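Local atomic coordinates of aluminum resistance protein (Clostridium novyi, PDB entry 3I16), a protein that probably acts as a pyridoxal-5'-phosphate-dependent carbon-sulfur lyase of the methionine gamma-lyase family and is thought to be involved in aluminum resistance. Residues His102-Ala107 / Phe216-Tyr221. Numbering follows the deposited sequence.
Sequences HALGAA and FVDNCY. With PLP (pyridoxal-5'-phosphate), chain J.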
# COMPACT_ATOMS: atom_id res chain seq x y z
N HIS B 102 9.47 20.95 -7.23
CA HIS B 102 9.17 21.13 -5.82
C HIS B 102 10.46 21.07 -5.00
O HIS B 102 10.71 21.97 -4.20
CB HIS B 102 8.13 20.10 -5.36
CG HIS B 102 7.62 20.31 -3.97
ND1 HIS B 102 6.81 19.39 -3.34
CD2 HIS B 102 7.86 21.30 -3.06
CE1 HIS B 102 6.52 19.83 -2.13
NE2 HIS B 102 7.14 20.99 -1.94
N ALA B 103 11.29 20.06 -5.24
CA ALA B 103 12.56 19.92 -4.53
C ALA B 103 13.48 21.13 -4.76
O ALA B 103 14.07 21.64 -3.82
CB ALA B 103 13.28 18.63 -4.94
N LEU B 104 13.59 21.59 -6.00
CA LEU B 104 14.43 22.75 -6.32
C LEU B 104 13.91 24.02 -5.66
O LEU B 104 14.67 24.78 -5.06
CB LEU B 104 14.50 22.94 -7.83
CG LEU B 104 15.16 21.79 -8.60
CD1 LEU B 104 14.69 21.79 -10.03
CD2 LEU B 104 16.66 21.87 -8.53
N GLY B 105 12.61 24.23 -5.75
CA GLY B 105 11.98 25.37 -5.14
C GLY B 105 12.14 25.37 -3.62
O GLY B 105 12.36 26.42 -3.03
N ALA B 106 11.99 24.21 -2.99
CA ALA B 106 12.17 24.10 -1.56
C ALA B 106 13.61 24.51 -1.19
O ALA B 106 13.81 25.18 -0.17
CB ALA B 106 11.84 22.71 -1.05
N ALA B 107 14.60 24.09 -2.00
CA ALA B 107 16.00 24.48 -1.79
C ALA B 107 16.18 26.00 -1.79
O ALA B 107 16.85 26.56 -0.90
CB ALA B 107 16.90 23.87 -2.89
N PHE B 216 24.45 25.82 -5.39
CA PHE B 216 23.34 24.90 -5.55
C PHE B 216 23.23 24.33 -6.97
O PHE B 216 23.17 25.06 -7.94
CB PHE B 216 22.03 25.62 -5.17
CG PHE B 216 20.78 24.81 -5.40
CD1 PHE B 216 20.63 23.56 -4.82
CD2 PHE B 216 19.72 25.34 -6.12
CE1 PHE B 216 19.48 22.81 -5.03
CE2 PHE B 216 18.54 24.60 -6.31
CZ PHE B 216 18.41 23.34 -5.76
N VAL B 217 23.19 23.00 -7.08
CA VAL B 217 23.07 22.36 -8.38
C VAL B 217 21.78 21.57 -8.53
O VAL B 217 21.44 20.74 -7.67
CB VAL B 217 24.23 21.39 -8.67
CG1 VAL B 217 24.08 20.80 -10.10
CG2 VAL B 217 25.57 22.10 -8.50
N ASP B 218 21.08 21.86 -9.61
CA ASP B 218 19.91 21.10 -10.08
C ASP B 218 20.55 19.93 -10.78
O ASP B 218 21.09 20.07 -11.88
CB ASP B 218 19.13 21.97 -11.09
CG ASP B 218 18.02 21.22 -11.82
OD1 ASP B 218 17.89 19.98 -11.71
OD2 ASP B 218 17.25 21.92 -12.51
N ASN B 219 20.48 18.77 -10.14
CA ASN B 219 21.15 17.57 -10.59
C ASN B 219 20.27 16.62 -11.42
O ASN B 219 20.75 15.56 -11.84
CB ASN B 219 21.70 16.80 -9.37
CG ASN B 219 22.90 15.93 -9.71
OD1 ASN B 219 23.74 16.34 -10.51
ND2 ASN B 219 23.00 14.75 -9.11
N CYS B 220 19.01 16.98 -11.65
CA CYS B 220 18.11 16.13 -12.44
C CYS B 220 18.73 15.60 -13.72
O CYS B 220 19.28 16.38 -14.50
CB CYS B 220 16.87 16.91 -12.84
SG CYS B 220 15.71 17.17 -11.51
N TYR B 221 18.61 14.28 -13.91
CA TYR B 221 19.11 13.55 -15.09
C TYR B 221 20.60 13.23 -15.12
O TYR B 221 21.04 12.46 -15.97
CB TYR B 221 18.74 14.22 -16.40
CG TYR B 221 17.26 14.23 -16.73
CD1 TYR B 221 16.57 13.03 -16.93
CD2 TYR B 221 16.59 15.40 -16.93
CE1 TYR B 221 15.26 13.03 -17.27
CE2 TYR B 221 15.27 15.41 -17.28
CZ TYR B 221 14.62 14.24 -17.45
OH TYR B 221 13.30 14.28 -17.78
N1 PLP J . 15.47 20.74 -13.81
C2 PLP J . 15.79 20.12 -14.98
C2A PLP J . 16.98 20.57 -15.76
C3 PLP J . 14.99 19.06 -15.41
O3 PLP J . 15.31 18.43 -16.59
C4 PLP J . 13.87 18.66 -14.67
C5 PLP J . 13.55 19.31 -13.48
C6 PLP J . 14.38 20.34 -13.06
C5A PLP J . 12.39 18.92 -12.59
O4P PLP J . 11.23 18.68 -13.31
P PLP J . 9.85 18.03 -12.71
O1P PLP J . 10.06 16.75 -11.92
O2P PLP J . 9.09 17.68 -13.96
O3P PLP J . 9.17 19.06 -11.83
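Leu104 reaches from its helix into the angle between Phe216 and Asp218. Leu104 CD2 lies 3.6 Å from CZ of Phe216 and equally close to CB of Asp218, the leucine crossing both side chains at about a right angle. Leu104 CD1 instead turns to the cofactor and touches C6 of the PLP pyridine ring at 3.4 Å. One turn further on, Ala107 sets its CB 3.3 Å from CZ of Phe216; the phenyl ring meets both aliphatic groups obliquely. CG of Asp218 stands anti to its own N (chi1 171°), which brings the carboxylate up to the pyridine nitrogen, and Asp218 OD2 accepts a short 2.5 Å hydrogen bond from PLP N1. Asp218 OD1 takes the backbone N of Cys220 nearly along its C-O axis at 3.2 Å, closing an Asx turn that helps fix the carboxylate's rotation. Such a carboxylate would be expected to favour protonation of the pyridine nitrogen. SG of Cys220 packs 3.6 Å from C5 of PLP, while the phosphate end is bound by Gly100 and Thr101 at the start of helix 100-111. Helix and strand run nearly antiparallel (169°), and the strand-end aspartate paired with the pyridine nitrogen is characteristic of fold-type I PLP enzymes.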